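Local coordinates for protein alcohol dehydrogenase (Thermus sp., PDB 4CPD) that probably interconverts alcohols and aldehydes or ketones, using zinc and NAD as cofactors, at residues A[146-151]-A[340-345]; A[160-165]-A[296-301]; A[183-188]-A[212-217]; A[188-193]-A[309-314]; A[251-256]-A[261-266]. One frame throughout, in Å; residues are numbered along the deposited sequence.

In the fold
All five contacts lie in one medium-chain dehydrogenase subunit. Interaction 1 belongs to the zinc side of the fold, where strand 341-344 joins the mixed sheet. Interactions 3 and 5 pack helices on the six-stranded parallel sheet of the NAD-binding part, or at its edge; their centres are about 16 Å apart and they do not touch. Interactions 3 and 4 share helix 179-190 and Ala-188, with centres about 9 Å apart. Interaction 2 joins helices 153-163 and 295-307 and touches the other four. Along the chain, interaction 1 encloses the rest, whereas 2 and 4 interleave, as do 3 and 4. Interactions 1, 2 and 4 thus join segments over 100 residues apart, while 3 and 5 are local to the Rossmann-type part.

Interaction 1: A[146-151]-A[340-345]; sequences RAIFAG and KVLLVV
Ile-148 and Phe-149 face Leu-342 and Lys-340 in a buried contact of 145 Å². It joins the helical segment 146-151 to strand 341-344, which runs antiparallel to strand 28-37 and parallel to strand 319-322. The backbones stay well apart, with 9.5 Å between Ile-148 CA and Leu-342 CA, and the side chains bridge the gap.

The first kind of contact is apolar. The CG2 branch of Ile-148 meets the CD2 methyl of Leu-342 at 4.4 Å. The second kind sets a methylene against an aromatic ring. Lys-340 CE lies 4.3 Å from Phe-149 CE2 and approaches the ring obliquely. The lysine turns once, at chi2 (66°), and then runs extended. This shape carries its aliphatic part past the ring. Within 146-151, the carbonyl O of Arg-146 lies at the edge of the same ring, in its plane.

The polar interactions go elsewhere. Lys-340 NZ forms a salt bridge with Glu-60 and a hydrogen bond with the carbonyl of Ile-37.

The zinc ligand Cys-38 is close by, its side chain about 4 Å from that of Lys-340. The zinc ion itself is about 6 Å from that side chain. The lysine thus has two roles. Its methylenes belong to the hydrophobic packing, while its ammonium group joins the polar network beside the zinc site.

Interaction 2: A[160-165]-A[296-301]; sequences GLIQGQ and HLYIDA
Tyr-298 reaches from helix 295-307 to Gln-163 and Ile-162 in the last turn of helix 153-163. This is a helix-helix contact, made where helix 153-163 ends in a Schellman motif at Gln-165. The tyrosine loses 82 Å² to the other segment, more than either of its partners.

Gln-163 is the polar partner. Its chain is extended beyond CG, which brings the amide to the phenol. NE2 donates a hydrogen bond to Tyr-298 OH at 2.6 Å, with an N-H...O angle of 149°. NE2 lies at the ring edge, near the ring plane. The amide and ring planes are 43° apart, so the two flat groups are not stacked.

Ile-162 is the apolar partner. Its CB lies 4.1 Å from Tyr-298 CE1, and its CG2 is almost as near. The isoleucine and tyrosine side chains run past each other in opposite directions. One helix end therefore holds the tyrosine by both its hydroxyl and its ring carbons. The bound NAD is about 9 Å from the Gln-163 side chain.

The ring is also covered from within its own helix: Leu-297 CB sits over the centre of one Tyr-298 face, 4.1 Å above the plane.

Interaction 3: A[183-188]-A[212-217]; sequences MAIEVA and LGAIPI
Ile-185 on helix 179-190 packs against Leu-212 and Ala-214, which flank the turn between helix 203-212 and strand 215-218. The contact buries 211 Å² in the Rossmann-type nucleotide-binding part.

The CG2 branch of Ile-185 makes both isoleucine contacts. It lies 3.7 Å from Leu-212 CB and 4.1 Å from Ala-214 CB. The side-chain torsion explains this choice: with chi1 at -70°, CG1 stands beside the backbone N and CG2 beside the carbonyl carbon. The methyl is thus presented to both partners at once. The Ile-185 and Leu-212 side chains cross at about a right angle.

Leu-212 divides its side chain between two helix residues. Its CG lies anti to its own carbonyl carbon. CB meets Ile-185, while the CD2 methyl meets Glu-186.

Glu-186 takes a different part. Its chain is extended. The CG methylene touches Leu-212 CD2 at 4.3 Å, while the carboxylate runs on to the loop at Gln-312. There OE2 accepts a hydrogen bond from the backbone N of Gln-312. The aliphatic and acidic parts of this glutamate therefore serve different neighbours.

Between the two apolar partners, Gly-213 completes a Schellman motif at the end of helix 203-212. Its positive phi lets the chain turn into the strand.

Ile-185 and Ala-214 both also rest on strand 195-200, next to strand 215-218 in the parallel sheet. Val-187, on the same helix, packs on helix 153-163. Ile-217 packs on helix 224-231.

Interaction 4: A[188-193]-A[309-314]; sequences AQVLGA and GRLQPE
Val-190, in the last turn of helix 179-190, packs against Arg-310 and Leu-311 in the loop after helix 295-307. The contact buries 144 Å² between the two segments, and the valine supplies more than half of it.

The valine side chain leaves the helix toward the loop and forks at CB into two methyls with different partners. The CG1 methyl meets the arginine head group. It lies over one face of the Arg-310 guanidinium, offset toward the rim and 3.7 Å above the plane. Its nearest atom there is Arg-310 NH2 at 3.8 Å, followed by Arg-310 CZ at 4.0 Å. The second methyl, CG2, turns to the loop backbone. It lies 3.6 Å from the carbonyl O of Arg-310. It also touches Leu-311 CD2, at 4.1 Å.

The arginine reaches this position by folding back. It bends at both chi2 (-70°) and chi3 (-84°), which brings the flat head group over the valine. Arg-310 is exposed and Val-190 partly so, which puts this side of the contact at the surface of the subunit. Leu-311 is buried and also packs on Leu-305 and Leu-306 of helix 295-307.

Just beyond Val-190 the helix ends in a Schellman motif. Gly-192, with positive phi, is its C-prime residue, and Ala-193 N bonds back to Ala-188 O. The loop thus packs beside the capped C-terminus of a helix in the Rossmann-type part.

Interaction 5: A[251-256]-A[261-266]; sequences SLALEM and GRVSAV. With NAD (nicotinamide-adenine-dinucleotide), chain G.
Ala-253 and Leu-254 of helix 247-256 pack on Val-263 of strand 262-265. These elements belong to a beta-alpha-beta unit of the Rossmann-type fold, whose first strand is 239-242.

The tight part is small and apolar. Val-263 meets two successive helix residues, using both methyls. Its CG1 lies 3.9 Å from Ala-253 CB. Its CG2 lies 3.9 Å from the carbonyl O of Ala-253 and 4.0 Å from Leu-254 CD2. With chi1 at 174° the methyls fork so that CG1 faces the alanine side chain and CG2 the leucine. The Leu-254 and Val-263 side chains cross at about a right angle. The short alanine lets the backbones come close: Ala-253 CA and Val-263 CA are 6.8 Å apart. All three residues are buried.

The solvent side of the helix is looser. Glu-255 is exposed there, and Ser-251 partly so. Leu-252 and Met-256 turn to helix 224-231. On the strand, Arg-262 NH1 bonds to the carbonyl of Gly-164, and Ser-264 OG to that of Gly-160. Both acceptors lie in or just after helix 153-163, so a helix packs on each face of the sheet at this strand.

The end of the strand leads to the coenzyme. There the carboxamide N7N of NAD donates a hydrogen bond to the carbonyl O of Val-266, at 3.0 Å with an angle of 160°.

Interaction 1: A[146-151]-A[340-345]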
# COMPACT_ATOMS: atom_id res chain seq x y z
N ARG A 146 -16.89 25.05 11.46
CA ARG A 146 -17.01 23.72 10.83
C ARG A 146 -15.95 23.61 9.75
O ARG A 146 -15.24 22.61 9.68
CB ARG A 146 -18.40 23.51 10.22
CG ARG A 146 -18.78 22.05 10.09
CD ARG A 146 -19.81 21.74 9.00
NE ARG A 146 -21.28 21.75 9.26
CZ ARG A 146 -21.94 21.42 10.37
NH1 ARG A 146 -21.36 21.07 11.50
NH2 ARG A 146 -23.26 21.46 10.34
N ALA A 147 -15.84 24.66 8.93
CA ALA A 147 -14.97 24.66 7.76
C ALA A 147 -13.51 24.43 8.11
O ALA A 147 -12.78 23.80 7.33
CB ALA A 147 -15.10 25.95 6.96
N ILE A 148 -13.07 24.95 9.24
CA ILE A 148 -11.64 24.95 9.52
C ILE A 148 -11.02 23.54 9.44
O ILE A 148 -9.90 23.38 8.99
CB ILE A 148 -11.29 25.64 10.85
CG1 ILE A 148 -9.78 25.66 11.06
CG2 ILE A 148 -11.97 24.97 12.02
CD1 ILE A 148 -9.35 26.62 12.14
N PHE A 149 -11.79 22.54 9.80
CA PHE A 149 -11.31 21.15 9.83
C PHE A 149 -10.95 20.57 8.47
O PHE A 149 -10.07 19.71 8.35
CB PHE A 149 -12.34 20.30 10.52
CG PHE A 149 -12.51 20.66 11.95
CD1 PHE A 149 -13.37 21.66 12.34
CD2 PHE A 149 -11.75 20.05 12.90
CE1 PHE A 149 -13.49 22.01 13.68
CE2 PHE A 149 -11.88 20.38 14.25
CZ PHE A 149 -12.76 21.37 14.63
N ALA A 150 -11.57 21.11 7.42
CA ALA A 150 -11.27 20.70 6.06
C ALA A 150 -9.80 20.91 5.68
O ALA A 150 -9.26 20.19 4.82
CB ALA A 150 -12.16 21.43 5.09
N GLY A 151 -9.18 21.91 6.30
CA GLY A 151 -7.82 22.26 5.96
C GLY A 151 -6.76 21.32 6.50
O GLY A 151 -5.62 21.31 5.97
N LYS A 340 -9.88 19.50 21.76
CA LYS A 340 -9.49 20.33 20.65
C LYS A 340 -9.67 21.78 21.02
O LYS A 340 -10.74 22.17 21.50
CB LYS A 340 -10.34 20.01 19.42
CG LYS A 340 -9.94 20.79 18.16
CD LYS A 340 -8.54 20.40 17.65
CE LYS A 340 -8.21 21.10 16.35
NZ LYS A 340 -6.96 20.59 15.75
N VAL A 341 -8.62 22.56 20.78
CA VAL A 341 -8.61 23.98 21.07
C VAL A 341 -8.66 24.80 19.80
O VAL A 341 -7.87 24.60 18.87
CB VAL A 341 -7.35 24.40 21.85
CG1 VAL A 341 -7.46 25.86 22.26
CG2 VAL A 341 -7.18 23.55 23.09
N LEU A 342 -9.59 25.74 19.78
CA LEU A 342 -9.70 26.69 18.69
C LEU A 342 -9.46 28.08 19.25
O LEU A 342 -10.01 28.42 20.27
CB LEU A 342 -11.09 26.57 18.07
CG LEU A 342 -11.16 26.02 16.67
CD1 LEU A 342 -10.39 24.74 16.52
CD2 LEU A 342 -12.62 25.81 16.27
N LEU A 343 -8.63 28.87 18.58
CA LEU A 343 -8.28 30.22 19.04
C LEU A 343 -9.11 31.27 18.30
O LEU A 343 -9.10 31.33 17.07
CB LEU A 343 -6.79 30.48 18.82
CG LEU A 343 -5.76 30.05 19.89
CD1 LEU A 343 -6.22 28.89 20.75
CD2 LEU A 343 -4.42 29.75 19.22
N VAL A 344 -9.82 32.11 19.04
CA VAL A 344 -10.59 33.18 18.46
C VAL A 344 -9.68 34.39 18.30
O VAL A 344 -9.14 34.88 19.28
CB VAL A 344 -11.78 33.60 19.32
CG1 VAL A 344 -12.62 34.62 18.56
CG2 VAL A 344 -12.61 32.38 19.70
N VAL A 345 -9.50 34.85 17.07
CA VAL A 345 -8.67 36.03 16.81
C VAL A 345 -9.53 37.24 16.45
O VAL A 345 -10.35 37.22 15.50
CB VAL A 345 -7.44 35.75 15.86
CG1 VAL A 345 -7.42 34.34 15.31
CG2 VAL A 345 -7.30 36.78 14.75

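Interaction 2: A[160-165]-A[296-301]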
# COMPACT_ATOMS: atom_id res chain seq x y z
N GLY A 160 -6.93 9.26 4.56
CA GLY A 160 -6.47 7.99 5.05
C GLY A 160 -7.43 6.89 4.67
O GLY A 160 -7.01 5.83 4.22
N LEU A 161 -8.73 7.16 4.84
CA LEU A 161 -9.76 6.17 4.60
C LEU A 161 -10.01 5.95 3.12
O LEU A 161 -10.23 4.80 2.70
CB LEU A 161 -11.06 6.56 5.27
CG LEU A 161 -11.00 6.56 6.78
CD1 LEU A 161 -12.24 7.24 7.34
CD2 LEU A 161 -10.85 5.16 7.30
N ILE A 162 -10.00 7.01 2.33
CA ILE A 162 -10.16 6.79 0.87
C ILE A 162 -8.99 5.99 0.26
O ILE A 162 -9.21 5.07 -0.55
CB ILE A 162 -10.30 8.10 0.10
CG1 ILE A 162 -11.54 8.86 0.58
CG2 ILE A 162 -10.40 7.84 -1.39
CD1 ILE A 162 -12.85 8.19 0.30
N GLN A 163 -7.77 6.32 0.67
CA GLN A 163 -6.60 5.62 0.20
C GLN A 163 -6.63 4.18 0.68
O GLN A 163 -6.20 3.26 -0.02
CB GLN A 163 -5.32 6.37 0.62
CG GLN A 163 -5.07 7.64 -0.21
CD GLN A 163 -4.15 8.64 0.48
OE1 GLN A 163 -3.35 8.27 1.34
NE2 GLN A 163 -4.25 9.92 0.10
N GLY A 164 -7.18 3.98 1.87
CA GLY A 164 -7.35 2.64 2.43
C GLY A 164 -8.47 1.85 1.77
O GLY A 164 -8.76 0.73 2.15
N GLN A 165 -9.12 2.47 0.81
CA GLN A 165 -10.12 1.85 -0.05
C GLN A 165 -11.38 1.46 0.67
O GLN A 165 -12.08 0.58 0.26
CB GLN A 165 -9.52 0.68 -0.83
CG GLN A 165 -8.33 1.10 -1.67
CD GLN A 165 -8.69 1.33 -3.12
OE1 GLN A 165 -8.90 2.47 -3.55
NE2 GLN A 165 -8.76 0.24 -3.89
N HIS A 296 -5.16 18.65 -0.57
CA HIS A 296 -5.70 19.27 -1.78
C HIS A 296 -6.54 18.31 -2.59
O HIS A 296 -7.49 18.71 -3.24
CB HIS A 296 -4.60 19.79 -2.68
CG HIS A 296 -3.67 20.75 -2.00
ND1 HIS A 296 -2.81 20.36 -1.00
CD2 HIS A 296 -3.46 22.07 -2.19
CE1 HIS A 296 -2.11 21.40 -0.60
NE2 HIS A 296 -2.48 22.45 -1.30
N LEU A 297 -6.16 17.03 -2.59
CA LEU A 297 -6.85 16.05 -3.38
C LEU A 297 -8.30 15.87 -2.89
O LEU A 297 -9.15 15.61 -3.69
CB LEU A 297 -6.09 14.71 -3.34
CG LEU A 297 -6.54 13.69 -4.41
CD1 LEU A 297 -6.27 14.21 -5.79
CD2 LEU A 297 -5.85 12.34 -4.22
N TYR A 298 -8.53 16.04 -1.58
CA TYR A 298 -9.79 15.72 -0.95
C TYR A 298 -10.61 16.91 -0.50
O TYR A 298 -11.79 16.79 -0.25
CB TYR A 298 -9.50 14.86 0.28
CG TYR A 298 -8.69 13.63 -0.08
CD1 TYR A 298 -9.23 12.65 -0.90
CD2 TYR A 298 -7.39 13.45 0.40
CE1 TYR A 298 -8.50 11.53 -1.24
CE2 TYR A 298 -6.65 12.34 0.05
CZ TYR A 298 -7.22 11.40 -0.77
OH TYR A 298 -6.52 10.29 -1.11
N ILE A 299 -10.00 18.07 -0.40
CA ILE A 299 -10.65 19.20 0.27
C ILE A 299 -11.99 19.60 -0.34
O ILE A 299 -12.88 19.97 0.37
CB ILE A 299 -9.70 20.42 0.33
CG1 ILE A 299 -10.23 21.45 1.31
CG2 ILE A 299 -9.54 21.05 -1.05
CD1 ILE A 299 -9.20 22.50 1.65
N ASP A 300 -12.15 19.50 -1.66
CA ASP A 300 -13.40 19.93 -2.30
C ASP A 300 -14.56 19.03 -1.87
O ASP A 300 -15.64 19.53 -1.56
CB ASP A 300 -13.26 20.00 -3.82
CG ASP A 300 -12.26 21.09 -4.25
OD1 ASP A 300 -12.47 22.26 -3.91
OD2 ASP A 300 -11.22 20.78 -4.89
N ALA A 301 -14.30 17.72 -1.81
CA ALA A 301 -15.32 16.77 -1.39
C ALA A 301 -15.63 16.93 0.07
O ALA A 301 -16.77 16.81 0.47
CB ALA A 301 -14.87 15.36 -1.64

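Interaction 3: A[183-188]-A[212-217]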
# COMPACT_ATOMS: atom_id res chain seq x y z
N MET A 183 -12.26 12.20 13.75
CA MET A 183 -12.70 12.52 12.38
C MET A 183 -12.89 11.21 11.58
O MET A 183 -13.89 11.03 10.85
CB MET A 183 -11.69 13.40 11.65
CG MET A 183 -11.37 14.73 12.30
SD MET A 183 -12.69 15.96 12.27
CE MET A 183 -13.27 15.78 13.95
N ALA A 184 -11.93 10.31 11.73
CA ALA A 184 -11.97 9.07 10.99
C ALA A 184 -13.21 8.29 11.34
O ALA A 184 -13.90 7.77 10.44
CB ALA A 184 -10.73 8.23 11.30
N ILE A 185 -13.50 8.18 12.63
CA ILE A 185 -14.70 7.48 13.06
C ILE A 185 -15.96 8.03 12.40
O ILE A 185 -16.72 7.30 11.78
CB ILE A 185 -14.86 7.52 14.57
CG1 ILE A 185 -13.79 6.65 15.21
CG2 ILE A 185 -16.20 6.97 14.98
CD1 ILE A 185 -13.59 6.94 16.68
N GLU A 186 -16.17 9.33 12.52
CA GLU A 186 -17.35 9.95 11.92
C GLU A 186 -17.41 9.67 10.43
O GLU A 186 -18.44 9.29 9.94
CB GLU A 186 -17.34 11.46 12.16
CG GLU A 186 -18.69 12.15 12.00
CD GLU A 186 -18.66 13.65 12.31
OE1 GLU A 186 -17.68 14.16 12.89
OE2 GLU A 186 -19.64 14.33 11.99
N VAL A 187 -16.29 9.87 9.73
CA VAL A 187 -16.25 9.70 8.27
C VAL A 187 -16.59 8.26 7.94
O VAL A 187 -17.41 7.98 7.06
CB VAL A 187 -14.86 9.99 7.68
CG1 VAL A 187 -14.80 9.57 6.21
CG2 VAL A 187 -14.52 11.47 7.83
N ALA A 188 -15.95 7.33 8.65
CA ALA A 188 -16.16 5.92 8.36
C ALA A 188 -17.65 5.60 8.39
O ALA A 188 -18.20 4.95 7.50
CB ALA A 188 -15.40 5.05 9.33
N LEU A 212 -19.92 8.60 18.68
CA LEU A 212 -19.84 8.76 17.21
C LEU A 212 -20.19 7.47 16.47
O LEU A 212 -20.40 7.47 15.25
CB LEU A 212 -18.45 9.24 16.80
CG LEU A 212 -18.14 10.69 17.19
CD1 LEU A 212 -16.64 10.94 17.12
CD2 LEU A 212 -18.89 11.67 16.29
N GLY A 213 -20.26 6.38 17.22
CA GLY A 213 -20.82 5.14 16.73
C GLY A 213 -19.85 3.98 16.77
O GLY A 213 -20.14 2.95 16.21
N ALA A 214 -18.70 4.14 17.42
CA ALA A 214 -17.71 3.08 17.45
C ALA A 214 -17.84 2.23 18.69
O ALA A 214 -18.34 2.69 19.73
CB ALA A 214 -16.30 3.67 17.38
N ILE A 215 -17.38 0.99 18.58
CA ILE A 215 -17.14 0.13 19.74
C ILE A 215 -15.78 0.47 20.36
O ILE A 215 -14.74 0.20 19.75
CB ILE A 215 -17.15 -1.33 19.30
CG1 ILE A 215 -18.53 -1.72 18.81
CG2 ILE A 215 -16.71 -2.23 20.44
CD1 ILE A 215 -18.62 -3.08 18.14
N PRO A 216 -15.78 1.05 21.57
CA PRO A 216 -14.54 1.49 22.20
C PRO A 216 -13.82 0.32 22.79
O PRO A 216 -14.47 -0.65 23.21
CB PRO A 216 -15.03 2.42 23.30
CG PRO A 216 -16.32 1.80 23.72
CD PRO A 216 -16.92 1.21 22.48
N ILE A 217 -12.50 0.41 22.81
CA ILE A 217 -11.61 -0.66 23.29
C ILE A 217 -10.43 -0.01 24.00
O ILE A 217 -9.63 0.70 23.37
CB ILE A 217 -11.08 -1.52 22.13
CG1 ILE A 217 -12.23 -2.22 21.40
CG2 ILE A 217 -10.07 -2.53 22.64
CD1 ILE A 217 -11.82 -3.06 20.20

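Interaction 4: A[188-193]-A[309-314]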
# COMPACT_ATOMS: atom_id res chain seq x y z
N ALA A 188 -15.95 7.33 8.65
CA ALA A 188 -16.16 5.92 8.36
C ALA A 188 -17.65 5.60 8.39
O ALA A 188 -18.20 4.95 7.50
CB ALA A 188 -15.40 5.05 9.33
N GLN A 189 -18.32 6.12 9.42
CA GLN A 189 -19.80 6.05 9.52
C GLN A 189 -20.51 6.48 8.25
O GLN A 189 -21.20 5.72 7.64
CB GLN A 189 -20.30 6.94 10.64
CG GLN A 189 -21.68 6.57 11.12
CD GLN A 189 -21.63 5.33 11.99
OE1 GLN A 189 -20.63 5.07 12.64
NE2 GLN A 189 -22.71 4.55 11.99
N VAL A 190 -20.28 7.69 7.83
CA VAL A 190 -20.95 8.22 6.65
C VAL A 190 -20.54 7.51 5.33
O VAL A 190 -21.28 7.56 4.34
CB VAL A 190 -20.69 9.74 6.61
CG1 VAL A 190 -21.13 10.38 5.30
CG2 VAL A 190 -21.35 10.37 7.83
N LEU A 191 -19.38 6.85 5.29
CA LEU A 191 -18.98 6.09 4.12
C LEU A 191 -19.48 4.65 4.17
O LEU A 191 -19.07 3.81 3.39
CB LEU A 191 -17.46 6.15 3.95
CG LEU A 191 -16.95 7.29 3.08
CD1 LEU A 191 -17.50 8.63 3.52
CD2 LEU A 191 -15.42 7.28 3.08
N GLY A 192 -20.37 4.38 5.12
CA GLY A 192 -21.11 3.13 5.18
C GLY A 192 -20.40 1.96 5.81
O GLY A 192 -20.62 0.82 5.42
N ALA A 193 -19.54 2.21 6.77
CA ALA A 193 -18.88 1.11 7.43
C ALA A 193 -19.93 0.32 8.17
O ALA A 193 -20.87 0.87 8.66
CB ALA A 193 -17.83 1.61 8.39
N GLY A 309 -23.98 19.26 6.00
CA GLY A 309 -24.29 18.74 7.32
C GLY A 309 -23.98 17.29 7.60
O GLY A 309 -24.08 16.86 8.75
N ARG A 310 -23.54 16.55 6.59
CA ARG A 310 -23.20 15.12 6.79
C ARG A 310 -22.10 14.90 7.80
O ARG A 310 -22.06 13.86 8.45
CB ARG A 310 -22.82 14.44 5.47
CG ARG A 310 -23.82 14.68 4.33
CD ARG A 310 -25.15 13.98 4.52
NE ARG A 310 -25.03 12.61 4.05
CZ ARG A 310 -24.97 11.53 4.83
NH1 ARG A 310 -25.07 11.61 6.15
NH2 ARG A 310 -24.83 10.35 4.26
N LEU A 311 -21.22 15.87 7.94
CA LEU A 311 -20.17 15.83 8.95
C LEU A 311 -20.17 17.09 9.81
O LEU A 311 -20.34 18.23 9.34
CB LEU A 311 -18.81 15.68 8.27
CG LEU A 311 -18.58 14.35 7.54
CD1 LEU A 311 -17.33 14.41 6.69
CD2 LEU A 311 -18.48 13.24 8.56
N GLN A 312 -19.92 16.87 11.09
CA GLN A 312 -19.99 17.94 12.08
C GLN A 312 -18.78 17.89 12.99
O GLN A 312 -18.90 17.66 14.18
CB GLN A 312 -21.27 17.78 12.89
CG GLN A 312 -22.45 17.44 11.99
CD GLN A 312 -23.76 17.58 12.71
OE1 GLN A 312 -23.90 17.16 13.86
NE2 GLN A 312 -24.74 18.18 12.02
N PRO A 313 -17.61 18.13 12.42
CA PRO A 313 -16.39 17.99 13.20
C PRO A 313 -16.27 18.95 14.36
O PRO A 313 -15.65 18.60 15.35
CB PRO A 313 -15.29 18.32 12.18
CG PRO A 313 -15.96 19.19 11.15
CD PRO A 313 -17.36 18.64 11.05
N GLU A 314 -16.84 20.15 14.25
CA GLU A 314 -16.76 21.15 15.35
C GLU A 314 -17.28 20.64 16.71
O GLU A 314 -16.90 21.16 17.75
CB GLU A 314 -17.47 22.48 14.99
CG GLU A 314 -18.99 22.46 15.08
CD GLU A 314 -19.64 21.78 13.90
OE1 GLU A 314 -18.92 21.15 13.06
OE2 GLU A 314 -20.87 21.90 13.80

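Interaction 5: A[251-256]-A[261-266]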
# COMPACT_ATOMS: atom_id res chain seq x y z
N SER A 251 2.65 -2.06 14.53
CA SER A 251 2.71 -3.52 14.61
C SER A 251 1.34 -4.05 14.98
O SER A 251 0.87 -5.08 14.48
CB SER A 251 3.73 -3.96 15.65
OG SER A 251 4.92 -3.19 15.54
N LEU A 252 0.70 -3.29 15.85
CA LEU A 252 -0.66 -3.58 16.26
C LEU A 252 -1.60 -3.56 15.07
O LEU A 252 -2.38 -4.49 14.87
CB LEU A 252 -1.10 -2.56 17.30
CG LEU A 252 -2.20 -3.06 18.23
CD1 LEU A 252 -1.69 -4.17 19.15
CD2 LEU A 252 -2.72 -1.88 19.03
N ALA A 253 -1.51 -2.51 14.26
CA ALA A 253 -2.36 -2.38 13.09
C ALA A 253 -2.18 -3.57 12.16
O ALA A 253 -3.18 -4.11 11.64
CB ALA A 253 -2.07 -1.08 12.36
N LEU A 254 -0.92 -3.96 11.97
CA LEU A 254 -0.58 -5.06 11.05
C LEU A 254 -0.97 -6.45 11.57
O LEU A 254 -1.31 -7.34 10.79
CB LEU A 254 0.91 -5.00 10.70
CG LEU A 254 1.21 -3.81 9.78
CD1 LEU A 254 2.69 -3.51 9.76
CD2 LEU A 254 0.73 -4.04 8.35
N GLU A 255 -0.94 -6.63 12.87
CA GLU A 255 -1.43 -7.86 13.46
C GLU A 255 -2.96 -7.91 13.39
O GLU A 255 -3.57 -8.92 13.02
CB GLU A 255 -0.96 -7.93 14.90
CG GLU A 255 -1.00 -9.34 15.46
CD GLU A 255 -0.45 -9.44 16.88
OE1 GLU A 255 0.04 -8.42 17.42
OE2 GLU A 255 -0.50 -10.56 17.44
N MET A 256 -3.58 -6.81 13.76
CA MET A 256 -5.02 -6.70 13.87
C MET A 256 -5.77 -6.92 12.53
O MET A 256 -6.78 -7.64 12.48
CB MET A 256 -5.27 -5.30 14.42
CG MET A 256 -6.69 -4.88 14.69
SD MET A 256 -6.64 -3.19 15.35
CE MET A 256 -5.73 -3.39 16.87
N GLY A 261 -6.35 -7.49 3.93
CA GLY A 261 -6.84 -6.18 4.30
C GLY A 261 -5.83 -5.06 4.01
O GLY A 261 -4.79 -5.25 3.37
N ARG A 262 -6.14 -3.88 4.53
CA ARG A 262 -5.40 -2.67 4.21
C ARG A 262 -5.13 -1.89 5.46
O ARG A 262 -6.02 -1.77 6.29
CB ARG A 262 -6.21 -1.79 3.27
CG ARG A 262 -6.41 -2.40 1.89
CD ARG A 262 -7.75 -2.00 1.32
NE ARG A 262 -8.79 -2.99 1.59
CZ ARG A 262 -10.00 -2.78 2.11
NH1 ARG A 262 -10.44 -1.57 2.50
NH2 ARG A 262 -10.81 -3.81 2.23
N VAL A 263 -3.91 -1.39 5.59
CA VAL A 263 -3.56 -0.55 6.69
C VAL A 263 -3.13 0.80 6.17
O VAL A 263 -2.33 0.91 5.24
CB VAL A 263 -2.43 -1.15 7.50
CG1 VAL A 263 -1.96 -0.19 8.56
CG2 VAL A 263 -2.90 -2.45 8.12
N SER A 264 -3.71 1.84 6.75
CA SER A 264 -3.47 3.20 6.31
C SER A 264 -2.87 3.93 7.51
O SER A 264 -3.60 4.30 8.45
CB SER A 264 -4.81 3.82 5.91
OG SER A 264 -4.68 4.79 4.93
N ALA A 265 -1.54 4.12 7.51
CA ALA A 265 -0.83 4.77 8.63
C ALA A 265 -0.71 6.28 8.45
O ALA A 265 -0.17 6.76 7.47
CB ALA A 265 0.55 4.19 8.81
N VAL A 266 -1.20 7.02 9.43
CA VAL A 266 -1.35 8.45 9.29
C VAL A 266 -0.71 9.20 10.48
O VAL A 266 -0.44 10.39 10.40
CB VAL A 266 -2.86 8.77 9.10
CG1 VAL A 266 -3.42 9.42 10.34
CG2 VAL A 266 -3.08 9.64 7.91
PA NAD G . -3.26 13.76 19.81
O1A NAD G . -4.13 14.89 20.37
O2A NAD G . -1.88 13.52 20.41
O5B NAD G . -4.03 12.34 19.76
C5B NAD G . -3.32 11.12 19.98
C4B NAD G . -4.25 10.09 20.63
O4B NAD G . -3.65 8.79 20.56
C3B NAD G . -4.50 10.41 22.11
O3B NAD G . -5.87 10.26 22.49
C2B NAD G . -3.67 9.40 22.84
O2B NAD G . -4.23 9.08 24.12
C1B NAD G . -3.72 8.23 21.87
N9A NAD G . -2.59 7.33 22.12
C8A NAD G . -1.32 7.72 22.35
N7A NAD G . -0.55 6.62 22.55
C5A NAD G . -1.34 5.52 22.44
C6A NAD G . -1.16 4.06 22.52
N6A NAD G . 0.07 3.58 22.77
N1A NAD G . -2.23 3.24 22.34
C2A NAD G . -3.45 3.73 22.09
N3A NAD G . -3.69 5.07 22.00
C4A NAD G . -2.70 5.99 22.16
O3 NAD G . -3.00 14.01 18.23
PN NAD G . -4.08 14.28 17.04
O1N NAD G . -4.27 15.78 17.04
O2N NAD G . -5.23 13.27 17.08
O5D NAD G . -3.20 13.84 15.76
C5D NAD G . -3.11 12.43 15.48
C4D NAD G . -1.79 11.96 14.89
O4D NAD G . -1.83 12.16 13.47
C3D NAD G . -0.56 12.71 15.40
O3D NAD G . 0.56 11.80 15.42
C2D NAD G . -0.38 13.84 14.38
O2D NAD G . 0.94 14.43 14.31
C1D NAD G . -0.80 13.11 13.11
N1N NAD G . -1.23 13.99 12.01
C2N NAD G . -0.79 13.62 10.81
C3N NAD G . -1.10 14.34 9.66
C7N NAD G . -0.55 13.79 8.37
O7N NAD G . -0.32 14.52 7.42
N7N NAD G . -0.35 12.46 8.30
C4N NAD G . -1.90 15.49 9.77
C5N NAD G . -2.36 15.87 11.04
C6N NAD G . -2.00 15.10 12.16